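Local coordinates for protein beta-catenin homolog sys-1 (Caenorhabditis elegans, PDB 3C2G) that acts as a beta-catenin of the worm's Wnt asymmetry pathway, binding the TCF factor POP-1 and activating or repressing transcription of target genes, at residues Q53-I58 with V102-P107; R87-P92 with P96-V101; C146-V151 with K155-F160. All blocks are in the same frame, centred on the assembly; numbering follows the deposited sequence.

All three contacts lie near the N-terminal end of an elongated, helix-rich armadillo domain. Contacts 1 and 2 share helix 98-103, and contact 2, whose segments are close in sequence, is nested inside the longer loop closed by contact 1; their centres are 11 Å apart, and Phe88 of contact 2 packs its ring on Ile54 and Leu55 of contact 1. Contact 3 follows later in the chain, its centre 11 Å from that of contact 2 and 15 Å from that of contact 1. Thr89 reaches Ile147, Ile98 reaches Leu156, and Phe105 meets Phe160 edge-to-face, which links the three contacts into a chain of neighbouring, largely apolar packing.

Contact 1 (Q53-I58 with V102-P107); sequences QILNII and VQMFCP
Leu55 and the selenomethionine Met104 carry this contact, with their side chains crossing obliquely. The methyl CD1 of Leu55 rests on CG of Met104 at 4.0 Å, while CB of Leu55 lies 4.1 Å from the selenium atom SE of Met104. Beyond the selenium, the terminal methyl CE of Met104 lies 3.9 Å from the backbone oxygen O of Leu55. The Met104 chain is folded at both chi2 (-56°) and chi3 (-64°), and this double bend sets SE and CE alongside the turn of helix 47-62. Asn56 flanks the selenium at the margin, where its side chain crosses that of Met104 at about a right angle and its OD1 comes within 4.2 Å of SE. That oxygen already accepts a hydrogen bond from Gln52 NE2, one turn back on the same helix, which would restrain the amide. No hydrogen bond links the two segments. Phe115 of helix 115-122 packs against Met104 as well. Met104 itself lies in a type I turn from Gln103 to Cys106, with Cys106 N bonded to Gln103 O. Such mainly apolar packing of a helix on the turn that follows helix 98-103, with no hydrogen bond between them, is in keeping with the stacked helices of an armadillo superhelix.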
ATOM      1  N   GLN A  53     -41.729  18.046   2.476  1.00 39.70           N
ATOM      2  CA  GLN A  53     -42.337  19.197   1.802  1.00 39.74           C
ATOM      3  C   GLN A  53     -41.274  20.093   1.179  1.00 38.33           C
ATOM      4  O   GLN A  53     -41.391  20.459   0.008  1.00 38.50           O
ATOM      5  CB  GLN A  53     -43.180  20.038   2.777  1.00 39.38           C
ATOM      6  CG  GLN A  53     -44.517  19.449   3.164  1.00 40.78           C
ATOM      7  CD  GLN A  53     -45.330  20.366   4.084  1.00 43.07           C
ATOM      8  OE1 GLN A  53     -44.873  20.762   5.167  1.00 46.23           O
ATOM      9  NE2 GLN A  53     -46.549  20.704   3.653  1.00 45.36           N
ATOM     10  N   ILE A  54     -40.256  20.454   1.965  1.00 37.09           N
ATOM     11  CA  ILE A  54     -39.150  21.278   1.471  1.00 36.27           C
ATOM     12  C   ILE A  54     -38.377  20.560   0.362  1.00 36.17           C
ATOM     13  O   ILE A  54     -38.069  21.159  -0.675  1.00 36.86           O
ATOM     14  CB  ILE A  54     -38.159  21.662   2.586  1.00 36.35           C
ATOM     15  CG1 ILE A  54     -38.894  22.201   3.822  1.00 35.78           C
ATOM     16  CG2 ILE A  54     -37.101  22.636   2.055  1.00 34.86           C
ATOM     17  CD1 ILE A  54     -38.959  23.691   3.928  1.00 35.15           C
ATOM     18  N   LEU A  55     -38.064  19.285   0.581  1.00 35.60           N
ATOM     19  CA  LEU A  55     -37.312  18.519  -0.401  1.00 35.65           C
ATOM     20  C   LEU A  55     -38.081  18.486  -1.706  1.00 36.17           C
ATOM     21  O   LEU A  55     -37.499  18.639  -2.786  1.00 36.29           O
ATOM     22  CB  LEU A  55     -37.014  17.094   0.088  1.00 35.16           C
ATOM     23  CG  LEU A  55     -35.998  16.908   1.227  1.00 34.97           C
ATOM     24  CD1 LEU A  55     -35.888  15.429   1.625  1.00 31.63           C
ATOM     25  CD2 LEU A  55     -34.628  17.480   0.864  1.00 32.82           C
ATOM     26  N   ASN A  56     -39.395  18.311  -1.601  1.00 36.35           N
ATOM     27  CA  ASN A  56     -40.227  18.225  -2.788  1.00 36.63           C
ATOM     28  C   ASN A  56     -40.278  19.539  -3.545  1.00 36.24           C
ATOM     29  O   ASN A  56     -40.409  19.534  -4.768  1.00 36.89           O
ATOM     30  CB  ASN A  56     -41.627  17.716  -2.445  1.00 36.92           C
ATOM     31  CG  ASN A  56     -41.671  16.203  -2.275  1.00 38.19           C
ATOM     32  OD1 ASN A  56     -40.700  15.494  -2.579  1.00 37.51           O
ATOM     33  ND2 ASN A  56     -42.805  15.699  -1.802  1.00 36.63           N
ATOM     34  N   ILE A  57     -40.141  20.651  -2.824  1.00 35.18           N
ATOM     35  CA  ILE A  57     -40.046  21.964  -3.464  1.00 35.60           C
ATOM     36  C   ILE A  57     -38.668  22.182  -4.110  1.00 35.21           C
ATOM     37  O   ILE A  57     -38.571  22.657  -5.255  1.00 34.70           O
ATOM     38  CB  ILE A  57     -40.401  23.131  -2.491  1.00 35.75           C
ATOM     39  CG1 ILE A  57     -41.895  23.099  -2.141  1.00 35.99           C
ATOM     40  CG2 ILE A  57     -40.069  24.474  -3.120  1.00 34.46           C
ATOM     41  CD1 ILE A  57     -42.312  24.109  -1.068  1.00 36.56           C
ATOM     42  N   ILE A  58     -37.607  21.847  -3.381  1.00 34.02           N
ATOM     43  CA  ILE A  58     -36.264  21.894  -3.957  1.00 32.88           C
ATOM     44  C   ILE A  58     -36.239  21.175  -5.311  1.00 33.05           C
ATOM     45  O   ILE A  58     -35.837  21.756  -6.340  1.00 32.65           O
ATOM     46  CB  ILE A  58     -35.208  21.328  -2.988  1.00 32.74           C
ATOM     47  CG1 ILE A  58     -35.000  22.309  -1.828  1.00 30.41           C
ATOM     48  CG2 ILE A  58     -33.905  21.061  -3.731  1.00 31.59           C
ATOM     49  CD1 ILE A  58     -34.303  21.728  -0.648  1.00 31.51           C
ATOM     50  N   VAL A 102     -31.125  11.310   0.980  1.00 39.18           N
ATOM     51  CA  VAL A 102     -30.580  10.231   0.155  1.00 39.87           C
ATOM     52  C   VAL A 102     -31.633   9.656  -0.797  1.00 41.67           C
ATOM     53  O   VAL A 102     -31.327   9.376  -1.963  1.00 40.92           O
ATOM     54  CB  VAL A 102     -29.974   9.099   1.028  1.00 39.81           C
ATOM     55  CG1 VAL A 102     -29.473   7.926   0.165  1.00 38.92           C
ATOM     56  CG2 VAL A 102     -28.850   9.642   1.911  1.00 38.52           C
ATOM     57  N   GLN A 103     -32.868   9.495  -0.305  1.00 43.64           N
ATOM     58  CA  GLN A 103     -33.947   8.907  -1.109  1.00 45.98           C
ATOM     59  C   GLN A 103     -34.312   9.749  -2.324  1.00 45.84           C
ATOM     60  O   GLN A 103     -34.823   9.214  -3.304  1.00 45.57           O
ATOM     61  CB  GLN A 103     -35.199   8.637  -0.267  1.00 46.24           C
ATOM     62  CG  GLN A 103     -35.098   7.411   0.651  1.00 49.15           C
ATOM     63  CD  GLN A 103     -36.207   7.357   1.711  1.00 49.25           C
ATOM     64  OE1 GLN A 103     -37.016   8.283   1.837  1.00 53.43           O
ATOM     65  NE2 GLN A 103     -36.235   6.270   2.486  1.00 52.93           N
HETATM   66  N   MSE A 104     -34.045  11.057  -2.255  1.00 46.66           N
HETATM   67  CA  MSE A 104     -34.275  11.964  -3.385  1.00 47.84           C
HETATM   68  C   MSE A 104     -33.429  11.598  -4.589  1.00 47.55           C
HETATM   69  O   MSE A 104     -33.792  11.890  -5.722  1.00 47.08           O
HETATM   70  CB  MSE A 104     -33.991  13.418  -3.001  1.00 49.00           C
HETATM   71  CG  MSE A 104     -34.968  14.008  -1.980  1.00 55.09           C
HETATM   72 SE   MSE A 104     -36.863  13.906  -2.534  1.00 66.06          SE
HETATM   73  CE  MSE A 104     -36.785  15.075  -4.096  1.00 59.86           C
ATOM     74  N   PHE A 105     -32.289  10.964  -4.335  1.00 47.99           N
ATOM     75  CA  PHE A 105     -31.368  10.607  -5.395  1.00 48.33           C
ATOM     76  C   PHE A 105     -31.781   9.354  -6.146  1.00 49.98           C
ATOM     77  O   PHE A 105     -31.299   9.101  -7.256  1.00 50.25           O
ATOM     78  CB  PHE A 105     -29.966  10.447  -4.837  1.00 46.92           C
ATOM     79  CG  PHE A 105     -29.258  11.742  -4.625  1.00 44.99           C
ATOM     80  CD1 PHE A 105     -28.495  12.303  -5.648  1.00 41.44           C
ATOM     81  CD2 PHE A 105     -29.352  12.410  -3.403  1.00 42.47           C
ATOM     82  CE1 PHE A 105     -27.830  13.504  -5.447  1.00 41.02           C
ATOM     83  CE2 PHE A 105     -28.694  13.608  -3.202  1.00 40.73           C
ATOM     84  CZ  PHE A 105     -27.933  14.157  -4.221  1.00 41.04           C
ATOM     85  N   CYS A 106     -32.678   8.581  -5.540  1.00 51.96           N
ATOM     86  CA  CYS A 106     -33.187   7.360  -6.141  1.00 52.87           C
ATOM     87  C   CYS A 106     -33.945   7.634  -7.445  1.00 53.80           C
ATOM     88  O   CYS A 106     -34.843   8.471  -7.478  1.00 53.22           O
ATOM     89  CB  CYS A 106     -34.079   6.628  -5.148  1.00 52.83           C
ATOM     90  SG  CYS A 106     -34.661   5.053  -5.770  1.00 54.19           S
ATOM     91  N   PRO A 107     -33.579   6.925  -8.531  1.00 55.16           N
ATOM     92  CA  PRO A 107     -34.211   7.223  -9.815  1.00 56.33           C
ATOM     93  C   PRO A 107     -35.674   6.766  -9.848  1.00 57.51           C
ATOM     94  O   PRO A 107     -36.001   5.690  -9.340  1.00 57.60           O
ATOM     95  CB  PRO A 107     -33.355   6.442 -10.817  1.00 56.21           C
ATOM     96  CG  PRO A 107     -32.765   5.326 -10.031  1.00 55.68           C
ATOM     97  CD  PRO A 107     -32.596   5.829  -8.630  1.00 55.18           C
TER

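Contact 2 (R87-P92 with P96-V101); sequences RFTFLP and PYIHQV
A tight helix-to-helix corner of the armadillo domain brings Phe88 and Thr89 from the last turn of helix 71-90 against Ile98 and Val101 of helix 98-103. Ile98 makes the nearest approach: its methyl CD1 lies 3.4 Å from Phe88 O and 3.8 Å from Thr89 CA, so it meets the backbone of the helix end more closely than any side chain. CG1 of Ile98 is turned anti to its own backbone N (chi1 -161°), and it is this branch that carries CD1 across to the other segment. The second branch, CG2, faces Leu156 of helix 154-164 instead. One turn further on, Val101 sets its two methyls on different neighbours. CG1 meets the methyl CG2 of Thr89 at 4.1 Å, the two side chains crossing at about a right angle, and CG2 lies 4.3 Å from Phe88 CB. The ring of Phe88 leads away from this segment toward helix 47-62. Thr89 shows its methyl to Val101 and also to Ile147 of helix 134-150, while its hydroxyl OG1 is bonded to Arg86 O within its own helix. At the mouth of the corner, the ring carbon CD of Pro96 approaches Pro92 O at 3.7 Å, a van der Waals approach; the same oxygen is hydrogen-bonded to Ser95 OG in the connecting turn. No hydrogen bond crosses between the two segments. The contact is therefore held by methyl groups and van der Waals packing, with the threonine's polar end paired inside its own helix and its apolar end turned outward to the neighbouring helices.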
ATOM      1  N   ARG A  87     -27.785  22.917   3.599  1.00 41.70           N
ATOM      2  CA  ARG A  87     -28.021  23.047   5.027  1.00 43.75           C
ATOM      3  C   ARG A  87     -28.638  21.791   5.642  1.00 44.34           C
ATOM      4  O   ARG A  87     -28.278  21.398   6.759  1.00 44.44           O
ATOM      5  CB  ARG A  87     -28.837  24.308   5.313  1.00 43.96           C
ATOM      6  CG  ARG A  87     -28.009  25.573   5.074  1.00 45.36           C
ATOM      7  CD  ARG A  87     -28.795  26.868   5.209  1.00 45.44           C
ATOM      8  NE  ARG A  87     -28.027  27.797   6.039  1.00 50.73           N
ATOM      9  CZ  ARG A  87     -27.205  28.732   5.576  1.00 49.81           C
ATOM     10  NH1 ARG A  87     -27.056  28.914   4.274  1.00 49.87           N
ATOM     11  NH2 ARG A  87     -26.543  29.497   6.427  1.00 52.77           N
ATOM     12  N   PHE A  88     -29.521  21.141   4.888  1.00 44.90           N
ATOM     13  CA  PHE A  88     -30.095  19.852   5.277  1.00 46.70           C
ATOM     14  C   PHE A  88     -29.057  18.750   5.465  1.00 47.14           C
ATOM     15  O   PHE A  88     -29.320  17.754   6.134  1.00 47.61           O
ATOM     16  CB  PHE A  88     -31.095  19.376   4.220  1.00 47.19           C
ATOM     17  CG  PHE A  88     -32.447  20.011   4.325  1.00 49.03           C
ATOM     18  CD1 PHE A  88     -32.645  21.167   5.079  1.00 49.01           C
ATOM     19  CD2 PHE A  88     -33.531  19.459   3.642  1.00 51.02           C
ATOM     20  CE1 PHE A  88     -33.896  21.748   5.167  1.00 50.44           C
ATOM     21  CE2 PHE A  88     -34.799  20.039   3.722  1.00 51.15           C
ATOM     22  CZ  PHE A  88     -34.981  21.186   4.488  1.00 50.44           C
ATOM     23  N   THR A  89     -27.887  18.911   4.862  1.00 47.66           N
ATOM     24  CA  THR A  89     -26.880  17.856   4.905  1.00 48.06           C
ATOM     25  C   THR A  89     -25.887  18.000   6.064  1.00 48.87           C
ATOM     26  O   THR A  89     -25.141  17.062   6.356  1.00 49.45           O
ATOM     27  CB  THR A  89     -26.131  17.712   3.562  1.00 47.76           C
ATOM     28  OG1 THR A  89     -25.500  18.951   3.231  1.00 47.63           O
ATOM     29  CG2 THR A  89     -27.095  17.320   2.449  1.00 46.62           C
ATOM     30  N   PHE A  90     -25.880  19.151   6.732  1.00 48.86           N
ATOM     31  CA  PHE A  90     -25.016  19.311   7.905  1.00 49.03           C
ATOM     32  C   PHE A  90     -25.721  19.749   9.184  1.00 49.55           C
ATOM     33  O   PHE A  90     -25.164  19.595  10.268  1.00 49.87           O
ATOM     34  CB  PHE A  90     -23.801  20.209   7.612  1.00 48.58           C
ATOM     35  CG  PHE A  90     -24.132  21.663   7.422  1.00 47.24           C
ATOM     36  CD1 PHE A  90     -24.384  22.488   8.514  1.00 46.66           C
ATOM     37  CD2 PHE A  90     -24.145  22.219   6.149  1.00 46.58           C
ATOM     38  CE1 PHE A  90     -24.678  23.839   8.340  1.00 46.27           C
ATOM     39  CE2 PHE A  90     -24.429  23.569   5.964  1.00 47.31           C
ATOM     40  CZ  PHE A  90     -24.699  24.381   7.068  1.00 47.14           C
ATOM     41  N   LEU A  91     -26.925  20.301   9.064  1.00 49.87           N
ATOM     42  CA  LEU A  91     -27.663  20.758  10.241  1.00 50.81           C
ATOM     43  C   LEU A  91     -27.962  19.584  11.187  1.00 51.14           C
ATOM     44  O   LEU A  91     -28.529  18.573  10.759  1.00 51.53           O
ATOM     45  CB  LEU A  91     -28.953  21.459   9.821  1.00 50.33           C
ATOM     46  CG  LEU A  91     -29.201  22.892  10.297  1.00 51.07           C
ATOM     47  CD1 LEU A  91     -27.993  23.804  10.087  1.00 50.46           C
ATOM     48  CD2 LEU A  91     -30.404  23.459   9.552  1.00 51.69           C
ATOM     49  N   PRO A  92     -27.558  19.705  12.470  1.00 51.20           N
ATOM     50  CA  PRO A  92     -27.751  18.619  13.436  1.00 51.23           C
ATOM     51  C   PRO A  92     -29.213  18.202  13.576  1.00 50.98           C
ATOM     52  O   PRO A  92     -29.506  17.002  13.580  1.00 51.43           O
ATOM     53  CB  PRO A  92     -27.231  19.214  14.751  1.00 50.90           C
ATOM     54  CG  PRO A  92     -26.291  20.276  14.326  1.00 51.40           C
ATOM     55  CD  PRO A  92     -26.887  20.862  13.085  1.00 51.32           C
ATOM     56  N   PRO A  96     -31.338  13.205  11.815  1.00 49.69           N
ATOM     57  CA  PRO A  96     -32.120  11.956  11.874  1.00 49.55           C
ATOM     58  C   PRO A  96     -33.019  11.737  10.649  1.00 49.23           C
ATOM     59  O   PRO A  96     -33.601  10.655  10.502  1.00 49.42           O
ATOM     60  CB  PRO A  96     -33.000  12.131  13.126  1.00 49.53           C
ATOM     61  CG  PRO A  96     -32.500  13.342  13.830  1.00 49.86           C
ATOM     62  CD  PRO A  96     -31.827  14.190  12.799  1.00 50.03           C
ATOM     63  N   TYR A  97     -33.127  12.751   9.787  1.00 47.81           N
ATOM     64  CA  TYR A  97     -34.003  12.685   8.615  1.00 46.82           C
ATOM     65  C   TYR A  97     -33.221  12.601   7.296  1.00 45.43           C
ATOM     66  O   TYR A  97     -33.798  12.686   6.207  1.00 44.73           O
ATOM     67  CB  TYR A  97     -34.975  13.875   8.620  1.00 47.58           C
ATOM     68  CG  TYR A  97     -35.634  14.084   9.970  1.00 47.78           C
ATOM     69  CD1 TYR A  97     -36.698  13.280  10.375  1.00 48.05           C
ATOM     70  CD2 TYR A  97     -35.177  15.064  10.845  1.00 47.63           C
ATOM     71  CE1 TYR A  97     -37.295  13.448  11.617  1.00 48.94           C
ATOM     72  CE2 TYR A  97     -35.765  15.243  12.092  1.00 48.58           C
ATOM     73  CZ  TYR A  97     -36.824  14.431  12.473  1.00 49.55           C
ATOM     74  OH  TYR A  97     -37.422  14.605  13.703  1.00 49.23           O
ATOM     75  N   ILE A  98     -31.913  12.389   7.415  1.00 43.98           N
ATOM     76  CA  ILE A  98     -30.993  12.424   6.278  1.00 42.85           C
ATOM     77  C   ILE A  98     -31.255  11.354   5.220  1.00 41.97           C
ATOM     78  O   ILE A  98     -30.914  11.544   4.048  1.00 41.45           O
ATOM     79  CB  ILE A  98     -29.506  12.430   6.749  1.00 43.35           C
ATOM     80  CG1 ILE A  98     -28.575  12.941   5.639  1.00 44.07           C
ATOM     81  CG2 ILE A  98     -29.077  11.075   7.325  1.00 42.52           C
ATOM     82  CD1 ILE A  98     -28.494  14.456   5.558  1.00 43.24           C
ATOM     83  N   HIS A  99     -31.890  10.254   5.618  1.00 41.21           N
ATOM     84  CA  HIS A  99     -32.289   9.221   4.658  1.00 41.37           C
ATOM     85  C   HIS A  99     -33.280   9.741   3.620  1.00 40.92           C
ATOM     86  O   HIS A  99     -33.331   9.233   2.494  1.00 41.24           O
ATOM     87  CB  HIS A  99     -32.831   7.969   5.359  1.00 41.81           C
ATOM     88  CG  HIS A  99     -33.951   8.244   6.305  1.00 45.11           C
ATOM     89  ND1 HIS A  99     -35.263   7.929   6.015  1.00 47.72           N
ATOM     90  CD2 HIS A  99     -33.963   8.817   7.532  1.00 47.12           C
ATOM     91  CE1 HIS A  99     -36.033   8.300   7.022  1.00 47.50           C
ATOM     92  NE2 HIS A  99     -35.269   8.845   7.953  1.00 48.06           N
ATOM     93  N   GLN A 100     -34.048  10.766   3.986  1.00 40.51           N
ATOM     94  CA  GLN A 100     -34.974  11.404   3.044  1.00 40.10           C
ATOM     95  C   GLN A 100     -34.209  12.163   1.974  1.00 39.51           C
ATOM     96  O   GLN A 100     -34.597  12.133   0.796  1.00 39.68           O
ATOM     97  CB  GLN A 100     -35.969  12.327   3.754  1.00 40.17           C
ATOM     98  CG  GLN A 100     -36.993  11.600   4.629  1.00 40.84           C
ATOM     99  CD  GLN A 100     -37.960  12.540   5.321  1.00 40.68           C
ATOM    100  OE1 GLN A 100     -38.123  12.492   6.538  1.00 42.48           O
ATOM    101  NE2 GLN A 100     -38.608  13.403   4.547  1.00 42.85           N
ATOM    102  N   VAL A 101     -33.127  12.832   2.383  1.00 38.55           N
ATOM    103  CA  VAL A 101     -32.193  13.454   1.437  1.00 38.49           C
ATOM    104  C   VAL A 101     -31.641  12.415   0.452  1.00 38.63           C
ATOM    105  O   VAL A 101     -31.718  12.601  -0.761  1.00 38.36           O
ATOM    106  CB  VAL A 101     -31.036  14.196   2.155  1.00 38.80           C
ATOM    107  CG1 VAL A 101     -30.046  14.778   1.149  1.00 37.62           C
ATOM    108  CG2 VAL A 101     -31.586  15.310   3.035  1.00 38.59           C
TER

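Contact 3 (C146-V151 with K155-F160); sequences CIIMGV and KLRTEF
Ile147 meets Phe160 over one face of the phenyl ring. Its methyl CG2 is 3.6 Å from Phe160 CE2 and stands 4.0 Å from the ring centroid, 29° off the normal, a CH-pi contact. The other branch of Ile147 comes to the same face but farther out, its CD1 lying above the plane beyond the far rim, 4.0 Å from Phe160 CZ. Ile148 touches the ring differently: its CG1 lies near the ring plane at the edge, 4.2 Å from Phe160 CE2, while its side chain also packs on Ile192, Ile193 and Phe196 of helix 189-198. Helices 134-150 and 154-164 form a helical hairpin of the armadillo domain, the axes of 146-150 and 155-160 running roughly antiparallel at 147° and coming no closer than 10.7 Å. Asn153, in the short connection, accepts a bond from Leu156 N through its OD1, near the start of the second helix. Val151, the first residue to leave helical geometry, engages Arg157 with both its side chain and its carbonyl. CG2 of Val151 packs on CG of Arg157 at 3.6 Å, and the Val151 side chain also reaches Ile98 of helix 98-103. The carbonyl oxygen O of Val151 accepts a hydrogen bond from Arg157 NE at 3.0 Å, which arrives nearly along the C=O axis but with an N-H...O angle of 145°, the oxygen lying somewhat out of the guanidinium plane. A bend at chi3 of Arg157 brings NE to this oxygen, and the arginine side chain also touches Phe196 of helix 189-198.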
ATOM      1  N   CYS A 146     -20.601  16.871   1.875  1.00 42.12           N
ATOM      2  CA  CYS A 146     -21.279  16.748   3.167  1.00 42.75           C
ATOM      3  C   CYS A 146     -21.948  15.401   3.402  1.00 42.16           C
ATOM      4  O   CYS A 146     -21.856  14.856   4.497  1.00 41.57           O
ATOM      5  CB  CYS A 146     -22.319  17.836   3.331  1.00 43.50           C
ATOM      6  SG  CYS A 146     -21.625  19.400   3.780  1.00 49.49           S
ATOM      7  N   ILE A 147     -22.629  14.871   2.388  1.00 41.94           N
ATOM      8  CA  ILE A 147     -23.267  13.559   2.520  1.00 42.13           C
ATOM      9  C   ILE A 147     -22.225  12.446   2.651  1.00 43.02           C
ATOM     10  O   ILE A 147     -22.358  11.564   3.500  1.00 42.67           O
ATOM     11  CB  ILE A 147     -24.226  13.240   1.355  1.00 41.82           C
ATOM     12  CG1 ILE A 147     -25.349  14.278   1.276  1.00 40.98           C
ATOM     13  CG2 ILE A 147     -24.834  11.853   1.526  1.00 41.00           C
ATOM     14  CD1 ILE A 147     -26.145  14.201  -0.009  1.00 39.37           C
ATOM     15  N   ILE A 148     -21.185  12.498   1.818  1.00 44.27           N
ATOM     16  CA  ILE A 148     -20.160  11.459   1.818  1.00 45.02           C
ATOM     17  C   ILE A 148     -19.319  11.480   3.093  1.00 47.27           C
ATOM     18  O   ILE A 148     -18.982  10.434   3.626  1.00 47.40           O
ATOM     19  CB  ILE A 148     -19.273  11.506   0.554  1.00 44.01           C
ATOM     20  CG1 ILE A 148     -20.102  11.110  -0.664  1.00 40.12           C
ATOM     21  CG2 ILE A 148     -18.072  10.571   0.705  1.00 42.88           C
ATOM     22  CD1 ILE A 148     -19.476  11.462  -1.986  1.00 37.70           C
HETATM   23  N   MSE A 149     -19.001  12.666   3.591  1.00 50.01           N
HETATM   24  CA  MSE A 149     -18.241  12.758   4.826  1.00 53.26           C
HETATM   25  C   MSE A 149     -19.156  12.594   6.028  1.00 53.62           C
HETATM   26  O   MSE A 149     -18.705  12.229   7.107  1.00 54.21           O
HETATM   27  CB  MSE A 149     -17.472  14.080   4.915  1.00 55.04           C
HETATM   28  CG  MSE A 149     -16.390  14.293   3.831  1.00 62.96           C
HETATM   29 SE   MSE A 149     -15.222  12.740   3.446  1.00 82.82          SE
HETATM   30  CE  MSE A 149     -14.502  12.392   5.249  1.00 76.60           C
ATOM     31  N   GLY A 150     -20.447  12.833   5.834  1.00 53.81           N
ATOM     32  CA  GLY A 150     -21.364  12.941   6.960  1.00 54.02           C
ATOM     33  C   GLY A 150     -22.092  11.688   7.390  1.00 54.21           C
ATOM     34  O   GLY A 150     -22.092  11.356   8.570  1.00 54.24           O
ATOM     35  N   VAL A 151     -22.729  10.998   6.451  1.00 54.64           N
ATOM     36  CA  VAL A 151     -23.627   9.901   6.822  1.00 55.52           C
ATOM     37  C   VAL A 151     -22.863   8.710   7.394  1.00 56.38           C
ATOM     38  O   VAL A 151     -21.948   8.174   6.766  1.00 56.20           O
ATOM     39  CB  VAL A 151     -24.603   9.473   5.680  1.00 55.20           C
ATOM     40  CG1 VAL A 151     -25.401  10.660   5.183  1.00 54.74           C
ATOM     41  CG2 VAL A 151     -23.869   8.826   4.525  1.00 56.58           C
ATOM     42  N   LYS A 155     -25.816   1.164   5.719  1.00 53.76           N
ATOM     43  CA  LYS A 155     -26.839   0.786   4.743  1.00 52.96           C
ATOM     44  C   LYS A 155     -27.199   1.998   3.887  1.00 52.04           C
ATOM     45  O   LYS A 155     -27.389   1.882   2.680  1.00 52.24           O
ATOM     46  CB  LYS A 155     -28.084   0.209   5.426  1.00 52.74           C
ATOM     47  N   LEU A 156     -27.263   3.160   4.525  1.00 50.90           N
ATOM     48  CA  LEU A 156     -27.541   4.418   3.844  1.00 49.97           C
ATOM     49  C   LEU A 156     -26.413   4.812   2.882  1.00 48.97           C
ATOM     50  O   LEU A 156     -26.669   5.174   1.732  1.00 48.60           O
ATOM     51  CB  LEU A 156     -27.799   5.520   4.869  1.00 49.79           C
ATOM     52  CG  LEU A 156     -28.850   6.548   4.472  1.00 50.54           C
ATOM     53  CD1 LEU A 156     -30.210   5.872   4.298  1.00 50.10           C
ATOM     54  CD2 LEU A 156     -28.912   7.678   5.502  1.00 50.23           C
ATOM     55  N   ARG A 157     -25.170   4.717   3.354  1.00 48.17           N
ATOM     56  CA  ARG A 157     -23.992   4.872   2.492  1.00 47.66           C
ATOM     57  C   ARG A 157     -24.074   4.023   1.224  1.00 47.33           C
ATOM     58  O   ARG A 157     -23.931   4.545   0.115  1.00 47.34           O
ATOM     59  CB  ARG A 157     -22.730   4.515   3.255  1.00 47.94           C
ATOM     60  CG  ARG A 157     -22.312   5.552   4.251  1.00 48.48           C
ATOM     61  CD  ARG A 157     -20.887   5.312   4.668  1.00 50.69           C
ATOM     62  NE  ARG A 157     -20.194   6.577   4.856  1.00 54.03           N
ATOM     63  CZ  ARG A 157     -19.301   7.085   4.016  1.00 54.40           C
ATOM     64  NH1 ARG A 157     -18.951   6.432   2.917  1.00 53.90           N
ATOM     65  NH2 ARG A 157     -18.740   8.247   4.296  1.00 56.78           N
ATOM     66  N   THR A 158     -24.308   2.724   1.401  1.00 47.02           N
ATOM     67  CA  THR A 158     -24.499   1.777   0.297  1.00 47.10           C
ATOM     68  C   THR A 158     -25.605   2.189  -0.684  1.00 47.00           C
ATOM     69  O   THR A 158     -25.418   2.105  -1.901  1.00 46.46           O
ATOM     70  CB  THR A 158     -24.774   0.350   0.846  1.00 47.68           C
ATOM     71  OG1 THR A 158     -23.600  -0.138   1.512  1.00 49.49           O
ATOM     72  CG2 THR A 158     -25.160  -0.622  -0.268  1.00 47.75           C
ATOM     73  N   GLU A 159     -26.753   2.619  -0.155  1.00 47.45           N
ATOM     74  CA  GLU A 159     -27.866   3.094  -0.988  1.00 48.53           C
ATOM     75  C   GLU A 159     -27.447   4.288  -1.845  1.00 46.86           C
ATOM     76  O   GLU A 159     -27.671   4.303  -3.061  1.00 46.41           O
ATOM     77  CB  GLU A 159     -29.058   3.514  -0.127  1.00 48.18           C
ATOM     78  CG  GLU A 159     -29.893   2.376   0.413  1.00 51.62           C
ATOM     79  CD  GLU A 159     -31.213   2.849   1.031  1.00 52.55           C
ATOM     80  OE1 GLU A 159     -31.818   2.061   1.796  1.00 56.88           O
ATOM     81  OE2 GLU A 159     -31.650   4.001   0.750  1.00 58.24           O
ATOM     82  N   PHE A 160     -26.839   5.280  -1.196  1.00 45.55           N
ATOM     83  CA  PHE A 160     -26.431   6.503  -1.870  1.00 44.94           C
ATOM     84  C   PHE A 160     -25.422   6.187  -2.965  1.00 44.96           C
ATOM     85  O   PHE A 160     -25.553   6.676  -4.089  1.00 44.47           O
ATOM     86  CB  PHE A 160     -25.875   7.527  -0.872  1.00 44.66           C
ATOM     87  CG  PHE A 160     -25.616   8.876  -1.472  1.00 43.06           C
ATOM     88  CD1 PHE A 160     -26.590   9.509  -2.240  1.00 42.31           C
ATOM     89  CD2 PHE A 160     -24.400   9.516  -1.270  1.00 42.09           C
ATOM     90  CE1 PHE A 160     -26.355  10.756  -2.806  1.00 42.20           C
ATOM     91  CE2 PHE A 160     -24.152  10.762  -1.836  1.00 42.13           C
ATOM     92  CZ  PHE A 160     -25.133  11.387  -2.608  1.00 42.56           C
TER